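Local coordinates for particle-associated glycoside hydrolase (Acinetobacter phage Fri1, PDB 6C72), which probably cleaves the capsular polysaccharide of Acinetobacter baumannii, as the tailspike depolymerase with which the phage strips the host capsule during entry, at residues A[158-161]-A[162-166]; A[377-380]-A[381-385]. All blocks are in the same frame, centred on the assembly; numbering follows the deposited sequence.

Contact 1 of 2, residues A[158-161]-A[162-166]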
loop_
_atom_site.group_PDB
_atom_site.type_symbol
_atom_site.label_atom_id
_atom_site.label_comp_id
_atom_site.label_asym_id
_atom_site.label_seq_id
_atom_site.Cartn_x
_atom_site.Cartn_y
_atom_site.Cartn_z
ATOM N N GLY A 158 12.764 -37.464 5.680
ATOM C CA GLY A 158 12.683 -37.766 4.261
ATOM C C GLY A 158 13.964 -37.469 3.499
ATOM O O GLY A 158 14.779 -36.628 3.889
ATOM N N SER A 159 14.138 -38.156 2.375
ATOM C CA SER A 159 15.313 -37.926 1.547
ATOM C C SER A 159 15.108 -36.742 0.602
ATOM O O SER A 159 13.983 -36.376 0.256
ATOM C CB SER A 159 15.635 -39.165 0.722
ATOM O OG SER A 159 14.624 -39.370 -0.245
ATOM N N GLU A 160 16.230 -36.158 0.167
ATOM C CA GLU A 160 16.176 -35.099 -0.838
ATOM C C GLU A 160 15.471 -35.574 -2.103
ATOM O O GLU A 160 14.690 -34.830 -2.711
ATOM C CB GLU A 160 17.582 -34.624 -1.192
ATOM C CG GLU A 160 17.597 -33.754 -2.429
ATOM C CD GLU A 160 18.986 -33.357 -2.857
ATOM O OE1 GLU A 160 19.867 -33.276 -1.985
ATOM O OE2 GLU A 160 19.197 -33.120 -4.066
ATOM N N ALA A 161 15.748 -36.810 -2.520
ATOM C CA ALA A 161 15.148 -37.342 -3.737
ATOM C C ALA A 161 13.627 -37.364 -3.638
ATOM O O ALA A 161 12.930 -36.946 -4.566
ATOM C CB ALA A 161 15.701 -38.745 -4.019
ATOM N N ASP A 162 13.090 -37.863 -2.522
ATOM C CA ASP A 162 11.638 -37.893 -2.361
ATOM C C ASP A 162 11.059 -36.491 -2.219
ATOM O O ASP A 162 9.971 -36.208 -2.735
ATOM C CB ASP A 162 11.250 -38.741 -1.152
ATOM C CG ASP A 162 11.332 -40.224 -1.434
ATOM O OD1 ASP A 162 11.619 -40.595 -2.594
ATOM O OD2 ASP A 162 11.094 -41.016 -0.496
ATOM N N ILE A 163 11.757 -35.608 -1.505
ATOM C CA ILE A 163 11.268 -34.242 -1.362
ATOM C C ILE A 163 11.159 -33.586 -2.734
ATOM O O ILE A 163 10.165 -32.926 -3.045
ATOM C CB ILE A 163 12.176 -33.445 -0.403
ATOM C CG1 ILE A 163 12.059 -34.006 1.021
ATOM C CG2 ILE A 163 11.805 -31.977 -0.416
ATOM C CD1 ILE A 163 13.030 -33.406 2.021
ATOM N N ASN A 164 12.130 -33.844 -3.605
ATOM C CA ASN A 164 12.143 -33.237 -4.925
ATOM C C ASN A 164 11.203 -33.923 -5.910
ATOM O O ASN A 164 10.676 -33.258 -6.804
ATOM C CB ASN A 164 13.571 -33.238 -5.470
ATOM C CG ASN A 164 14.325 -31.962 -5.132
ATOM O OD1 ASN A 164 13.719 -30.920 -4.895
ATOM N ND2 ASN A 164 15.656 -32.041 -5.125
ATOM N N ASN A 165 10.978 -35.231 -5.785
ATOM C CA ASN A 165 10.245 -35.973 -6.807
ATOM C C ASN A 165 8.769 -36.176 -6.506
ATOM O O ASN A 165 7.981 -36.321 -7.440
ATOM C CB ASN A 165 10.882 -37.350 -7.033
ATOM C CG ASN A 165 12.333 -37.257 -7.463
ATOM O OD1 ASN A 165 12.765 -36.244 -8.026
ATOM N ND2 ASN A 165 13.093 -38.319 -7.213
ATOM N N LEU A 166 8.372 -36.223 -5.245
ATOM C CA LEU A 166 6.999 -36.526 -4.865
ATOM C C LEU A 166 6.228 -35.232 -4.628
ATOM O O LEU A 166 6.733 -34.314 -3.966
ATOM C CB LEU A 166 6.981 -37.407 -3.613
ATOM C CG LEU A 166 7.741 -38.742 -3.733
ATOM C CD1 LEU A 166 7.567 -39.595 -2.484
ATOM C CD2 LEU A 166 7.333 -39.530 -4.981
HETATM O O HOH W 1 12.132 -39.983 1.999
HETATM O O HOH W 2 17.023 -34.549 -6.374
#
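S159 reaches forward with its hydroxyl to the first turn of the helix, where S159 OG accepts from D162 N at 3.1 Å in a nearly straight bond (166° at the hydrogen). Its chi1 of 68° sets OG between the backbone N and the carbonyl carbon, which points it at that N-H. The D162 side chain lies beside the hydroxyl, its CB 3.5 Å from S159 OG, and a water bridges S159 N to D162 OD2. S159 is thus the N-cap of the short helix 160-165, which lies within the parallel beta-helix region. S159 O accepts from I163 N at 2.9 Å, with I163 CG1 close against the same oxygen. One residue on, E160 and N164 run side by side and point the same way, E160 CG lying 3.7 Å from N164 ND2. Their carboxylate and amide planes stand almost perpendicular, 85° apart. A second water accepts from N164 ND2 and reaches E160 OE2 weakly. Both polar ends also bind the second subunit: E160 OE2 forms a salt bridge with its K138 and a hydrogen bond with its Q188, while N164 OD1 and ND2 hydrogen-bond to its K223 and Q188.

Contact 2 of 2, residues A[377-380]-A[381-385]. With ZN (zinc ion), chain K.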
loop_
_atom_site.group_PDB
_atom_site.type_symbol
_atom_site.label_atom_id
_atom_site.label_comp_id
_atom_site.label_asym_id
_atom_site.label_seq_id
_atom_site.Cartn_x
_atom_site.Cartn_y
_atom_site.Cartn_z
ATOM N N CYS A 377 -9.194 -11.048 0.113
ATOM C CA CYS A 377 -9.482 -11.894 1.256
ATOM C C CYS A 377 -10.394 -13.064 0.874
ATOM O O CYS A 377 -11.110 -13.031 -0.131
ATOM C CB CYS A 377 -10.133 -11.072 2.368
ATOM S SG CYS A 377 -9.048 -9.816 3.043
ATOM N N GLU A 378 -10.377 -14.099 1.711
ATOM C CA GLU A 378 -11.227 -15.267 1.542
ATOM C C GLU A 378 -12.182 -15.393 2.722
ATOM O O GLU A 378 -11.800 -15.146 3.868
ATOM C CB GLU A 378 -10.406 -16.545 1.420
ATOM C CG GLU A 378 -9.442 -16.585 0.253
ATOM C CD GLU A 378 -8.704 -17.913 0.180
ATOM O OE1 GLU A 378 -9.362 -18.963 0.340
ATOM O OE2 GLU A 378 -7.465 -17.903 -0.007
ATOM N N PHE A 379 -13.425 -15.774 2.441
ATOM C CA PHE A 379 -14.455 -15.903 3.467
ATOM C C PHE A 379 -15.111 -17.276 3.355
ATOM O O PHE A 379 -15.632 -17.625 2.289
ATOM C CB PHE A 379 -15.493 -14.786 3.326
ATOM C CG PHE A 379 -14.945 -13.416 3.604
ATOM C CD1 PHE A 379 -14.967 -12.894 4.895
ATOM C CD2 PHE A 379 -14.403 -12.650 2.586
ATOM C CE1 PHE A 379 -14.452 -11.620 5.175
ATOM C CE2 PHE A 379 -13.897 -11.378 2.849
ATOM C CZ PHE A 379 -13.916 -10.867 4.156
ATOM N N ASP A 380 -15.061 -18.063 4.441
ATOM C CA ASP A 380 -15.773 -19.339 4.483
ATOM C C ASP A 380 -17.272 -19.163 4.680
ATOM O O ASP A 380 -18.044 -20.063 4.331
ATOM C CB ASP A 380 -15.231 -20.235 5.605
ATOM C CG ASP A 380 -13.966 -20.959 5.216
ATOM O OD1 ASP A 380 -13.484 -20.759 4.085
ATOM O OD2 ASP A 380 -13.429 -21.710 6.059
ATOM N N THR A 381 -17.694 -18.045 5.262
ATOM C CA THR A 381 -19.098 -17.805 5.555
ATOM C C THR A 381 -19.397 -16.340 5.248
ATOM O O THR A 381 -18.704 -15.750 4.413
ATOM C CB THR A 381 -19.402 -18.193 7.018
ATOM O OG1 THR A 381 -20.798 -18.058 7.300
ATOM C CG2 THR A 381 -18.580 -17.362 8.011
ATOM N N LEU A 382 -20.394 -15.749 5.912
ATOM C CA LEU A 382 -20.720 -14.334 5.731
ATOM C C LEU A 382 -19.471 -13.473 5.820
ATOM O O LEU A 382 -18.630 -13.658 6.708
ATOM C CB LEU A 382 -21.696 -13.862 6.811
ATOM C CG LEU A 382 -23.026 -14.572 7.032
ATOM C CD1 LEU A 382 -23.665 -13.996 8.277
ATOM C CD2 LEU A 382 -23.949 -14.434 5.823
ATOM N N ALA A 383 -19.357 -12.510 4.909
ATOM C CA ALA A 383 -18.255 -11.564 5.030
ATOM C C ALA A 383 -18.461 -10.612 6.208
ATOM O O ALA A 383 -17.507 -10.311 6.932
ATOM C CB ALA A 383 -18.074 -10.779 3.729
ATOM N N PHE A 384 -19.695 -10.146 6.431
ATOM C CA PHE A 384 -19.998 -9.165 7.473
ATOM C C PHE A 384 -21.159 -9.652 8.317
ATOM O O PHE A 384 -22.180 -10.089 7.776
ATOM C CB PHE A 384 -20.360 -7.798 6.886
ATOM C CG PHE A 384 -19.235 -7.137 6.178
ATOM C CD1 PHE A 384 -18.318 -6.369 6.880
ATOM C CD2 PHE A 384 -19.070 -7.311 4.812
ATOM C CE1 PHE A 384 -17.263 -5.757 6.230
ATOM C CE2 PHE A 384 -18.017 -6.716 4.153
ATOM C CZ PHE A 384 -17.110 -5.936 4.859
ATOM N N SER A 385 -21.022 -9.538 9.635
ATOM C CA SER A 385 -22.108 -9.855 10.560
ATOM C C SER A 385 -22.195 -8.703 11.558
ATOM O O SER A 385 -21.368 -8.590 12.469
ATOM C CB SER A 385 -21.866 -11.196 11.253
ATOM O OG SER A 385 -23.011 -11.616 11.969
HETATM ZN ZN ZN K . -8.796 -20.966 0.724
HETATM O O HOH W 3 -18.699 -16.950 1.831
#
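F379 and A383 make the main apolar contact of this bend, a CH-pi interaction in which the methyl of A383 sits over the ring. A383 CB is 3.9 Å from the centroid of the F379 ring and 9° off its normal, so the methyl is almost centred on the face. Within the ring, CD1 comes nearest to the A383 backbone, 3.5 Å from A383 CA. The F379 side chain, with CG anti to its own carbonyl carbon (chi1 -66°), leans across the bend toward A383. The ring also stacks with F355 and packs on I361 of strand 360-363, both in the same chain, which places it among the coils of the parallel beta-helix.

The polar links across the bend run through water: one molecule donates to T381 O at 2.8 Å and lies 3.2 Å from F379 O, though other acceptors compete for its protons. At the corner, D380 and T381 direct their polar ends to neighbouring parts of the chain. D380 OD1 forms a salt bridge with K406 and D380 OD2 accepts from G357 N, while T381 OG1 is hydrogen-bonded to L408 N.

Metal binding belongs to the strand leading into the bend. E378 extends its chain beyond CG, away from residues 381-385, and OE1 binds a zinc ion at 2.1 Å. That same oxygen accepts from W404 NE1, a second-shell contact that helps fix the carboxylate.

The phenyl-methyl contact thus gives the turn between strands 378-379 and 384-385 an apolar contact beside its water-bridged backbone carbonyls, whereas the zinc is met by a carboxylate on the preceding strand, whose ionised form the metal and the indole N-H probably stabilise.

Overall arrangement
Contact 1 comes first along the chain and contact 2 follows in series, with centres about 37 Å apart and nearest atoms about 22 Å apart, so they do not touch. Both belong to the elongated region dominated by parallel beta-helix coils. Contact 1 is the short surface helix 160-165, which follows strand 145-148; contact 2 is the buried bend joining strands 378-379 and 384-385. The centre of contact 1 lies about 42 Å, and that of contact 2 about 15 Å, from the centre of the chain. Each meets the second subunit, contact 1 through several polar bonds and contact 2 by packing of E378 on P342 of that subunit. Intersubunit contacts therefore occur at separated levels of the trimeric spike.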